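Local atomic coordinates of putative Acetyltransferase from the GNAT family (Novosphingobium aromaticivorans DSM 12444, PDB entry 3EC4), a protein that probably transfers an acyl group, most likely from a coenzyme A thioester, to an acceptor not yet known, as a GNAT-family enzyme. Residues 30-35 against 39-44; 52-55 against 61-64; 94-99 against 175-180; 102-107 against 141-146. All coordinates share one frame; numbering follows the deposited sequence.

Contact 1. Residues 30-35 against 39-44; sequences LRRLDP and PFAAAA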
loop_
_atom_site.group_PDB
_atom_site.type_symbol
_atom_site.label_atom_id
_atom_site.label_comp_id
_atom_site.label_asym_id
_atom_site.label_seq_id
_atom_site.Cartn_x
_atom_site.Cartn_y
_atom_site.Cartn_z
ATOM N N LEU A 30 11.036 17.171 -3.623
ATOM C CA LEU A 30 10.819 15.773 -3.977
ATOM C C LEU A 30 10.769 14.958 -2.719
ATOM O O LEU A 30 11.502 15.224 -1.764
ATOM C CB LEU A 30 11.949 15.256 -4.905
ATOM C CG LEU A 30 11.995 15.926 -6.294
ATOM C CD1 LEU A 30 13.223 15.466 -7.099
ATOM C CD2 LEU A 30 10.722 15.743 -7.119
ATOM N N ARG A 31 9.879 13.988 -2.718
ATOM C CA ARG A 31 9.820 12.992 -1.652
ATOM C C ARG A 31 9.885 11.614 -2.259
ATOM O O ARG A 31 9.162 11.303 -3.218
ATOM C CB ARG A 31 8.560 13.148 -0.782
ATOM C CG ARG A 31 8.561 14.492 -0.062
ATOM C CD ARG A 31 7.313 14.784 0.734
ATOM N NE ARG A 31 7.370 16.189 1.187
ATOM C CZ ARG A 31 6.353 16.852 1.727
ATOM N NH1 ARG A 31 5.173 16.255 1.920
ATOM N NH2 ARG A 31 6.524 18.122 2.094
ATOM N N ARG A 32 10.764 10.786 -1.696
ATOM C CA ARG A 32 10.999 9.426 -2.204
ATOM C C ARG A 32 11.054 8.453 -1.062
ATOM O O ARG A 32 11.786 8.655 -0.110
ATOM C CB ARG A 32 12.314 9.417 -2.988
ATOM C CG ARG A 32 12.873 8.041 -3.392
ATOM C CD ARG A 32 12.003 7.438 -4.453
ATOM N NE ARG A 32 12.527 6.253 -5.187
ATOM C CZ ARG A 32 12.242 4.976 -4.879
ATOM N NH1 ARG A 32 11.524 4.646 -3.788
ATOM N NH2 ARG A 32 12.696 4.003 -5.662
ATOM N N LEU A 33 10.197 7.440 -1.099
ATOM C CA LEU A 33 10.208 6.429 -0.070
ATOM C C LEU A 33 11.554 5.697 -0.146
ATOM O O LEU A 33 12.075 5.388 -1.233
ATOM C CB LEU A 33 9.016 5.466 -0.254
ATOM C CG LEU A 33 8.863 4.237 0.644
ATOM C CD1 LEU A 33 8.638 4.623 2.080
ATOM C CD2 LEU A 33 7.762 3.320 0.067
ATOM N N ASP A 34 12.114 5.413 1.015
ATOM C CA ASP A 34 13.280 4.551 1.080
ATOM C C ASP A 34 12.978 3.320 0.204
ATOM O O ASP A 34 12.006 2.637 0.434
ATOM C CB ASP A 34 13.497 4.164 2.529
ATOM C CG ASP A 34 14.688 3.264 2.744
ATOM O OD1 ASP A 34 15.175 2.602 1.800
ATOM O OD2 ASP A 34 15.100 3.196 3.904
ATOM N N PRO A 35 13.804 3.057 -0.826
ATOM C CA PRO A 35 13.603 1.876 -1.675
ATOM C C PRO A 35 13.527 0.522 -0.975
ATOM O O PRO A 35 12.954 -0.430 -1.568
ATOM C CB PRO A 35 14.803 1.903 -2.608
ATOM C CG PRO A 35 15.212 3.335 -2.631
ATOM C CD PRO A 35 14.906 3.896 -1.311
ATOM N N PRO A 39 8.537 1.521 -3.828
ATOM C CA PRO A 39 8.943 2.315 -4.985
ATOM C C PRO A 39 8.298 3.719 -5.127
ATOM O O PRO A 39 8.382 4.339 -6.202
ATOM C CB PRO A 39 8.464 1.434 -6.122
ATOM C CG PRO A 39 7.150 0.927 -5.595
ATOM C CD PRO A 39 7.378 0.670 -4.140
ATOM N N PHE A 40 7.701 4.224 -4.057
ATOM C CA PHE A 40 6.775 5.349 -4.172
ATOM C C PHE A 40 7.527 6.685 -4.122
ATOM O O PHE A 40 8.528 6.817 -3.427
ATOM C CB PHE A 40 5.710 5.312 -3.092
ATOM C CG PHE A 40 4.760 4.166 -3.253
ATOM C CD1 PHE A 40 3.799 4.201 -4.239
ATOM C CD2 PHE A 40 4.895 3.027 -2.474
ATOM C CE1 PHE A 40 2.953 3.157 -4.418
ATOM C CE2 PHE A 40 4.058 1.961 -2.671
ATOM C CZ PHE A 40 3.097 2.025 -3.638
ATOM N N ALA A 41 7.021 7.662 -4.876
ATOM C CA ALA A 41 7.601 9.034 -4.869
ATOM C C ALA A 41 6.522 10.049 -5.184
ATOM O O ALA A 41 5.446 9.699 -5.657
ATOM C CB ALA A 41 8.797 9.168 -5.871
ATOM N N ALA A 42 6.816 11.316 -4.896
ATOM C CA ALA A 42 5.885 12.403 -5.141
ATOM C C ALA A 42 6.678 13.699 -5.280
ATOM O O ALA A 42 7.778 13.853 -4.698
ATOM C CB ALA A 42 4.847 12.508 -4.001
ATOM N N ALA A 43 6.112 14.626 -6.028
ATOM C CA ALA A 43 6.719 15.963 -6.250
ATOM C C ALA A 43 5.793 17.088 -5.767
ATOM O O ALA A 43 4.563 16.967 -5.793
ATOM C CB ALA A 43 7.041 16.156 -7.752
ATOM N N ALA A 44 6.383 18.208 -5.369
ATOM C CA ALA A 44 5.596 19.375 -5.034
ATOM C C ALA A 44 4.854 19.786 -6.290
ATOM O O ALA A 44 5.351 19.584 -7.381
ATOM C CB ALA A 44 6.494 20.544 -4.545
#

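Contact 2. Residues 52-55 against 61-64; sequences ASLL and EIWL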
loop_
_atom_site.group_PDB
_atom_site.type_symbol
_atom_site.label_atom_id
_atom_site.label_comp_id
_atom_site.label_asym_id
_atom_site.label_seq_id
_atom_site.Cartn_x
_atom_site.Cartn_y
_atom_site.Cartn_z
ATOM N N ALA A 52 12.504 13.071 -12.682
ATOM C CA ALA A 52 13.493 12.404 -13.508
ATOM C C ALA A 52 14.791 12.201 -12.732
ATOM O O ALA A 52 15.479 11.198 -12.906
ATOM C CB ALA A 52 13.728 13.175 -14.815
ATOM N N SER A 53 15.103 13.144 -11.851
ATOM C CA SER A 53 16.311 13.079 -11.036
ATOM C C SER A 53 16.293 11.893 -10.071
ATOM O O SER A 53 17.347 11.487 -9.609
ATOM C CB SER A 53 16.555 14.430 -10.289
ATOM O OG SER A 53 15.660 14.588 -9.207
ATOM N N LEU A 54 15.113 11.309 -9.788
ATOM C CA LEU A 54 15.015 10.110 -8.952
ATOM C C LEU A 54 15.229 8.824 -9.739
ATOM O O LEU A 54 15.217 7.746 -9.139
ATOM C CB LEU A 54 13.627 10.027 -8.282
ATOM C CG LEU A 54 13.100 11.221 -7.478
ATOM C CD1 LEU A 54 11.592 11.057 -7.122
ATOM C CD2 LEU A 54 13.942 11.383 -6.232
ATOM N N LEU A 55 15.412 8.910 -11.064
ATOM C CA LEU A 55 15.530 7.738 -11.952
ATOM C C LEU A 55 16.893 7.632 -12.684
ATOM O O LEU A 55 17.005 8.021 -13.869
ATOM C CB LEU A 55 14.428 7.792 -13.016
ATOM C CG LEU A 55 13.002 7.615 -12.504
ATOM C CD1 LEU A 55 12.012 7.734 -13.651
ATOM C CD2 LEU A 55 12.853 6.289 -11.809
ATOM N N GLU A 61 12.498 2.676 -11.628
ATOM C CA GLU A 61 11.118 3.128 -11.799
ATOM C C GLU A 61 10.575 3.681 -10.497
ATOM O O GLU A 61 11.092 3.375 -9.432
ATOM C CB GLU A 61 10.258 2.005 -12.348
ATOM C CG GLU A 61 10.192 0.793 -11.473
ATOM C CD GLU A 61 9.538 -0.419 -12.127
ATOM O OE1 GLU A 61 9.568 -0.553 -13.404
ATOM O OE2 GLU A 61 8.977 -1.223 -11.323
ATOM N N ILE A 62 9.542 4.505 -10.585
ATOM C CA ILE A 62 8.874 5.025 -9.404
ATOM C C ILE A 62 7.366 4.985 -9.617
ATOM O O ILE A 62 6.848 5.214 -10.731
ATOM C CB ILE A 62 9.323 6.469 -9.039
ATOM C CG1 ILE A 62 9.225 7.424 -10.256
ATOM C CG2 ILE A 62 10.745 6.491 -8.419
ATOM C CD1 ILE A 62 9.383 8.903 -9.856
ATOM N N TRP A 63 6.655 4.671 -8.540
ATOM C CA TRP A 63 5.221 4.719 -8.527
ATOM C C TRP A 63 4.781 5.971 -7.817
ATOM O O TRP A 63 5.262 6.281 -6.707
ATOM C CB TRP A 63 4.598 3.546 -7.774
ATOM C CG TRP A 63 4.470 2.291 -8.552
ATOM C CD1 TRP A 63 5.291 1.219 -8.500
ATOM C CD2 TRP A 63 3.435 1.968 -9.479
ATOM N NE1 TRP A 63 4.841 0.229 -9.334
ATOM C CE2 TRP A 63 3.697 0.660 -9.947
ATOM C CE3 TRP A 63 2.318 2.650 -9.974
ATOM C CZ2 TRP A 63 2.900 0.031 -10.896
ATOM C CZ3 TRP A 63 1.529 2.006 -10.925
ATOM C CH2 TRP A 63 1.830 0.715 -11.366
ATOM N N LEU A 64 3.810 6.625 -8.450
ATOM C CA LEU A 64 3.110 7.790 -7.921
ATOM C C LEU A 64 1.614 7.483 -7.738
ATOM O O LEU A 64 1.017 6.780 -8.545
ATOM C CB LEU A 64 3.303 8.988 -8.841
ATOM C CG LEU A 64 4.750 9.317 -9.199
ATOM C CD1 LEU A 64 4.998 8.944 -10.634
ATOM C CD2 LEU A 64 5.062 10.806 -8.933
#

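Contact 3. Residues 94-99 against 175-180; sequences PSFDDP and AARLIR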
loop_
_atom_site.group_PDB
_atom_site.type_symbol
_atom_site.label_atom_id
_atom_site.label_comp_id
_atom_site.label_asym_id
_atom_site.label_seq_id
_atom_site.Cartn_x
_atom_site.Cartn_y
_atom_site.Cartn_z
ATOM N N PRO A 94 -16.842 -3.724 13.926
ATOM C CA PRO A 94 -17.457 -4.689 14.857
ATOM C C PRO A 94 -16.369 -5.565 15.393
ATOM O O PRO A 94 -15.471 -5.911 14.655
ATOM C CB PRO A 94 -18.445 -5.477 13.990
ATOM C CG PRO A 94 -18.162 -5.106 12.602
ATOM C CD PRO A 94 -17.293 -3.914 12.547
ATOM N N SER A 95 -16.375 -5.874 16.671
ATOM C CA SER A 95 -15.275 -6.696 17.192
ATOM C C SER A 95 -15.421 -8.140 16.654
ATOM O O SER A 95 -16.548 -8.636 16.409
ATOM C CB SER A 95 -15.194 -6.666 18.722
ATOM O OG SER A 95 -16.313 -7.320 19.274
ATOM N N PHE A 96 -14.276 -8.769 16.383
ATOM C CA PHE A 96 -14.216 -10.104 15.799
ATOM C C PHE A 96 -12.933 -10.731 16.328
ATOM O O PHE A 96 -11.835 -10.305 15.933
ATOM C CB PHE A 96 -14.189 -9.957 14.294
ATOM C CG PHE A 96 -14.366 -11.239 13.522
ATOM C CD1 PHE A 96 -13.261 -11.989 13.142
ATOM C CD2 PHE A 96 -15.620 -11.633 13.091
ATOM C CE1 PHE A 96 -13.394 -13.123 12.359
ATOM C CE2 PHE A 96 -15.772 -12.766 12.313
ATOM C CZ PHE A 96 -14.650 -13.537 11.967
ATOM N N ASP A 97 -13.088 -11.681 17.254
ATOM C CA ASP A 97 -11.998 -12.386 17.906
ATOM C C ASP A 97 -11.621 -13.574 17.061
ATOM O O ASP A 97 -12.433 -14.484 16.862
ATOM C CB ASP A 97 -12.435 -12.807 19.306
ATOM C CG ASP A 97 -11.344 -13.516 20.111
ATOM O OD1 ASP A 97 -10.174 -13.447 19.744
ATOM O OD2 ASP A 97 -11.679 -14.108 21.163
ATOM N N ASP A 98 -10.376 -13.589 16.583
ATOM C CA ASP A 98 -9.937 -14.609 15.638
ATOM C C ASP A 98 -8.532 -15.094 16.020
ATOM O O ASP A 98 -7.551 -14.570 15.536
ATOM C CB ASP A 98 -9.934 -13.984 14.235
ATOM C CG ASP A 98 -9.829 -15.007 13.119
ATOM O OD1 ASP A 98 -9.473 -16.184 13.368
ATOM O OD2 ASP A 98 -10.083 -14.597 11.981
ATOM N N PRO A 99 -8.437 -16.056 16.954
ATOM C CA PRO A 99 -7.104 -16.446 17.422
ATOM C C PRO A 99 -6.232 -17.185 16.403
ATOM O O PRO A 99 -5.016 -17.252 16.603
ATOM C CB PRO A 99 -7.402 -17.335 18.628
ATOM C CG PRO A 99 -8.844 -17.215 18.891
ATOM C CD PRO A 99 -9.497 -16.797 17.650
ATOM N N ALA A 175 -8.387 -13.770 3.409
ATOM C CA ALA A 175 -8.182 -12.331 3.177
ATOM C C ALA A 175 -9.087 -11.466 4.045
ATOM O O ALA A 175 -8.605 -10.539 4.694
ATOM C CB ALA A 175 -8.374 -11.970 1.692
ATOM N N ALA A 176 -10.373 -11.799 4.102
ATOM C CA ALA A 176 -11.327 -11.074 4.908
ATOM C C ALA A 176 -10.931 -11.088 6.380
ATOM O O ALA A 176 -10.858 -10.038 7.023
ATOM C CB ALA A 176 -12.712 -11.650 4.738
ATOM N N ARG A 177 -10.590 -12.270 6.885
ATOM C CA ARG A 177 -10.185 -12.394 8.278
ATOM C C ARG A 177 -8.919 -11.602 8.611
ATOM O O ARG A 177 -8.846 -10.957 9.647
ATOM C CB ARG A 177 -10.048 -13.847 8.672
ATOM C CG ARG A 177 -11.381 -14.586 8.715
ATOM C CD ARG A 177 -11.145 -16.054 8.693
ATOM N NE ARG A 177 -10.376 -16.474 9.859
ATOM C CZ ARG A 177 -9.777 -17.650 9.960
ATOM N NH1 ARG A 177 -9.894 -18.571 9.002
ATOM N NH2 ARG A 177 -9.074 -17.916 11.037
ATOM N N LEU A 178 -7.951 -11.594 7.703
ATOM C CA LEU A 178 -6.723 -10.805 7.878
ATOM C C LEU A 178 -6.979 -9.290 7.847
ATOM O O LEU A 178 -6.428 -8.547 8.678
ATOM C CB LEU A 178 -5.707 -11.207 6.812
ATOM C CG LEU A 178 -5.072 -12.584 7.142
ATOM C CD1 LEU A 178 -4.444 -13.288 5.953
ATOM C CD2 LEU A 178 -4.001 -12.407 8.285
ATOM N N ILE A 179 -7.786 -8.828 6.893
ATOM C CA ILE A 179 -8.186 -7.418 6.889
ATOM C C ILE A 179 -8.859 -7.035 8.226
ATOM O O ILE A 179 -8.562 -5.992 8.808
ATOM C CB ILE A 179 -9.076 -7.081 5.670
ATOM C CG1 ILE A 179 -8.258 -7.218 4.379
ATOM C CG2 ILE A 179 -9.655 -5.631 5.826
ATOM C CD1 ILE A 179 -9.039 -7.422 3.076
ATOM N N ARG A 180 -9.775 -7.860 8.704
ATOM C CA ARG A 180 -10.400 -7.614 10.014
ATOM C C ARG A 180 -9.364 -7.407 11.107
ATOM O O ARG A 180 -9.510 -6.518 11.935
ATOM C CB ARG A 180 -11.300 -8.767 10.436
ATOM C CG ARG A 180 -12.634 -8.900 9.654
ATOM C CD ARG A 180 -13.348 -10.121 10.144
ATOM N NE ARG A 180 -14.674 -10.412 9.598
ATOM C CZ ARG A 180 -15.792 -9.812 10.001
ATOM N NH1 ARG A 180 -15.752 -8.859 10.905
ATOM N NH2 ARG A 180 -16.964 -10.166 9.486
HETATM O O HOH W 1 -14.147 -6.845 12.151
HETATM O O HOH W 2 -9.999 -11.887 11.864
#

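Contact 4. Residues 102-107 against 141-146; sequences VALGET and GRLAAM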
loop_
_atom_site.group_PDB
_atom_site.type_symbol
_atom_site.label_atom_id
_atom_site.label_comp_id
_atom_site.label_asym_id
_atom_site.label_seq_id
_atom_site.Cartn_x
_atom_site.Cartn_y
_atom_site.Cartn_z
ATOM N N VAL A 102 -2.180 -14.809 13.416
ATOM C CA VAL A 102 -0.939 -14.618 14.170
ATOM C C VAL A 102 -0.173 -13.385 13.697
ATOM O O VAL A 102 -0.140 -13.081 12.517
ATOM C CB VAL A 102 -0.007 -15.882 14.072
ATOM C CG1 VAL A 102 -0.686 -17.131 14.698
ATOM C CG2 VAL A 102 0.394 -16.173 12.621
ATOM N N ALA A 103 0.411 -12.637 14.628
ATOM C CA ALA A 103 1.318 -11.554 14.271
ATOM C C ALA A 103 2.581 -12.133 13.591
ATOM O O ALA A 103 3.138 -13.145 14.023
ATOM C CB ALA A 103 1.709 -10.731 15.509
ATOM N N LEU A 104 3.024 -11.491 12.518
ATOM C CA LEU A 104 4.247 -11.874 11.845
ATOM C C LEU A 104 5.412 -10.997 12.279
ATOM O O LEU A 104 5.228 -9.877 12.740
ATOM C CB LEU A 104 4.064 -11.785 10.340
ATOM C CG LEU A 104 2.923 -12.695 9.838
ATOM C CD1 LEU A 104 2.734 -12.531 8.333
ATOM C CD2 LEU A 104 3.136 -14.150 10.242
ATOM N N GLY A 105 6.619 -11.487 12.085
ATOM C CA GLY A 105 7.804 -10.723 12.433
ATOM C C GLY A 105 9.011 -11.135 11.644
ATOM O O GLY A 105 8.888 -11.825 10.645
ATOM N N GLU A 106 10.203 -10.770 12.138
ATOM C CA GLU A 106 11.421 -10.956 11.362
ATOM C C GLU A 106 11.616 -12.394 10.922
ATOM O O GLU A 106 12.092 -12.628 9.837
ATOM C CB GLU A 106 12.654 -10.515 12.168
ATOM C CG GLU A 106 13.869 -10.184 11.295
ATOM C CD GLU A 106 15.095 -9.732 12.111
ATOM O OE1 GLU A 106 15.205 -10.141 13.297
ATOM O OE2 GLU A 106 15.943 -8.981 11.552
ATOM N N THR A 107 11.292 -13.362 11.771
ATOM C CA THR A 107 11.518 -14.757 11.413
ATOM C C THR A 107 10.652 -15.215 10.229
ATOM O O THR A 107 11.010 -16.157 9.550
ATOM C CB THR A 107 11.357 -15.728 12.612
ATOM O OG1 THR A 107 10.016 -15.698 13.127
ATOM C CG2 THR A 107 12.349 -15.409 13.733
ATOM N N GLY A 141 1.445 -25.798 8.643
ATOM C CA GLY A 141 2.727 -25.142 8.921
ATOM C C GLY A 141 3.223 -24.122 7.926
ATOM O O GLY A 141 4.240 -23.490 8.152
ATOM N N ARG A 142 2.515 -23.941 6.819
ATOM C CA ARG A 142 2.879 -22.944 5.818
ATOM C C ARG A 142 2.172 -21.613 6.081
ATOM O O ARG A 142 1.073 -21.594 6.636
ATOM C CB ARG A 142 2.532 -23.448 4.441
ATOM C CG ARG A 142 3.121 -24.786 4.167
ATOM C CD ARG A 142 3.061 -25.213 2.714
ATOM N NE ARG A 142 3.849 -26.445 2.591
ATOM C CZ ARG A 142 3.401 -27.696 2.752
ATOM N NH1 ARG A 142 2.124 -27.973 2.981
ATOM N NH2 ARG A 142 4.266 -28.696 2.647
ATOM N N LEU A 143 2.803 -20.515 5.666
ATOM C CA LEU A 143 2.176 -19.184 5.704
ATOM C C LEU A 143 1.200 -19.104 4.551
ATOM O O LEU A 143 1.609 -18.936 3.429
ATOM C CB LEU A 143 3.226 -18.080 5.590
ATOM C CG LEU A 143 2.733 -16.619 5.621
ATOM C CD1 LEU A 143 1.985 -16.363 6.936
ATOM C CD2 LEU A 143 3.853 -15.641 5.366
ATOM N N ALA A 144 -0.089 -19.227 4.843
ATOM C CA ALA A 144 -1.118 -19.314 3.800
ATOM C C ALA A 144 -1.447 -17.973 3.159
ATOM O O ALA A 144 -1.763 -17.888 1.995
ATOM C CB ALA A 144 -2.347 -19.931 4.371
ATOM N N ALA A 145 -1.402 -16.917 3.964
ATOM C CA ALA A 145 -1.944 -15.616 3.593
ATOM C C ALA A 145 -1.431 -14.618 4.598
ATOM O O ALA A 145 -1.109 -14.979 5.729
ATOM C CB ALA A 145 -3.479 -15.610 3.624
HETATM N N MSE A 146 -1.393 -13.369 4.177
HETATM C CA MSE A 146 -0.986 -12.274 5.047
HETATM C C MSE A 146 -1.665 -10.964 4.681
HETATM O O MSE A 146 -2.264 -10.816 3.588
HETATM C CB MSE A 146 0.530 -12.107 5.027
HETATM C CG MSE A 146 1.010 -11.543 3.758
HETATM SE SE MSE A 146 2.947 -11.338 3.736
HETATM C CE MSE A 146 3.162 -10.742 1.962
#

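Contact 1. Residues 30-35 against 39-44
Arg32 lays its bent side chain across the peptide that joins Pro39 to Phe40, on one face of a short beta hairpin whose strands 30-32 and 41-43 run antiparallel at 173°. CG stands anti to the backbone N (chi1 169°), and the kink at chi2 then swings the chain across the facing strand, where Arg32 CD rests 3.9 Å from Ala41 CB. Farther out, Arg32 NH1 comes within 3.6 Å of Pro39 C. The guanidinium has Pro39 O over one face and Pro35 CG over the other, while NH1 is hydrogen-bonded to Gly38 O, in the turn between the two segments. A leucine in place of Arg32 would probably leave Gly38 O without this donor and uncover the peptide at Pro39. Leu30 shares this face and sets CD2 against Ala43 CB at 3.8 Å. Arg31 and Ala42 point to the opposite face, where helix 11-17 lies; the Arg31 guanidinium meets Trp13 there in a cation-pi contact and NH1 bonds to its carbonyl. Between the strands, Arg31 and Ala42 form the hydrogen-bonded pair: Arg31 N reaches Ala42 O at 2.9 Å, and Ala42 N returns a 2.9 Å bond to Arg31 O. That same oxygen also takes a CA-H contact from Ala41. Past the strand end, Leu33 and Phe40 extend alongside each other in one direction. Leu33 CD2 lies near the plane of the Phe40 ring, at its edge, 3.8 Å from Phe40 CD2, while Leu33 N gives its hydrogen to Phe40 O at 2.9 Å.

Contact 2. Residues 52-55 against 61-64
Strand 61-66 is the outermost strand at one end of the large mixed sheet, and the loop that leads into it folds back so that residues 52-55 press on its first residues. The loop piece is itself shaped by a type I turn: Leu55 N bonds to Ala52 O at 2.9 Å, with Ser53 and Leu54 at the corner, and the turn leaves both leucines able to reach the strand. Leu55 goes in deepest. Leu55 CD2 lies 3.6 Å from Glu61 CA, close against the backbone, and the same methyl of Leu55 sits 4.0 Å from Ile62 CG2. Leu54 meets the other branch of Ile62, CD1 to CD1 at 4.1 Å, the two side chains roughly perpendicular. Ile62 can serve both because CG1 lies between its backbone N and carbonyl carbon (chi1 51°), a tight placing that sends CD1 to Leu54 and leaves CG2 beside Leu55. Arg32 of the hairpin also touches Ile62 and Leu54, while Thr76 packs on Leu55. Along one edge the strand pairs with 214-226, through Leu224 at Ile62; along the other, Trp63 bonds to Pro39 and Ala41. This is hydrophobic packing of a connecting loop upon the outermost strand of the large mixed sheet.

Contact 3. Residues 94-99 against 175-180
Two arginines one helical turn apart meet the loop 94-99 in different ways: Arg180 lies flat on the Phe96 ring, and Arg177 faces Asp98 edge-on. The guanidinium of Arg180 is stacked over the ring with centres 4.0 Å apart and planes only 10° from parallel, a cation-pi contact. Its extended chain also brings Arg180 CD over the same face, 3.6 Å from the centroid of the Phe96 ring as a CH-pi contact. At the guanidinium edge, water 1 accepts from Arg180 NH1 and donates to Pro94 O. Arg177, by contrast, bends at chi3 (62°) to present its side to the carboxylate, the two planes nearly coplanar. Arg177 NE bonds to Asp98 OD2 at 2.8 Å, almost straight, and Arg177 NH2 to Asp98 OD1 at 2.9 Å, a side-on salt bridge in which each oxygen uses its syn lone pair. Water 2 donates to both Asp98 OD2 and Arg177 O, tying the carboxylate to the helix backbone as well. A methionine in place of Arg177 would probably leave the Asp98 carboxylate without its charged mate and freer to turn. Helix 174-188 is probably the one that follows the coenzyme-binding loop in GNAT folds. Its outer flank thus holds loop 94-99 through charge, stacking and water, as suits a partly solvent-bathed surface.

Contact 4. Residues 102-107 against 141-146
Leu104 and Leu143 meet by the ends of their side chains, and with the CB of Met146, a selenomethionine here, they make up the packed part of this contact in the mixed sheet of the GNAT-type domain. The backbones stay far apart, 8.6 Å between Leu104 CA and Met146 CA, because strand 134-139 runs between them in the sheet; the side chains do the bridging over its face. Leu104 spends both methyls on it. Leu104 CD2 lies 4.1 Å from Leu143 CD1, and Leu104 CD1 4.0 Å from Met146 CB, Leu104 running across the root of Met146. Leu143 carries CG anti to its backbone N (chi1 -180°), which brings CD1 into range of both Leu104 methyls. Met146 instead turns its extended chain away from Leu104 and toward helix 109-118, so it offers only its root to the leucine. Leu143 and Met146, three residues apart, can share one face because the strand is irregular between them: Ala144 has near-helical backbone angles, and Ala144 and Ala145 both bond to Val137, consistent with a classic beta bulge. The other side is loose. Past Leu104 the chain leaves the sheet for the surface, with Glu106 and Thr107 exposed, as are Gly141 and Arg142. The packed patch is covered on its own face by helix 109-118, whose Met112 touches Leu143 and Met146, while Ala145 turns to Leu174 and Leu178 of helix 174-188 on the other face.

Overall arrangement
Contacts 1 and 2 sit together at one end of the chain, centres 8 Å apart, and touch: Ala41 N and Trp63 O probably share a hydrogen bond, linking the hairpin to strand 61-66. Contacts 3 and 4 lie on the opposite side of the chain's centre, their centres 15 Å apart, joined where Leu178 of helix 174-188 packs on Ala145. Contacts 2 and 4 reach the same mixed sheet near its two ends. Chemistry follows place: contact 4 is buried and wholly apolar, contact 2 apolar but partly buried, contact 1 mixes strand pairing with an arginine cover, and contact 3, on the surface, relies on charge, stacking and water.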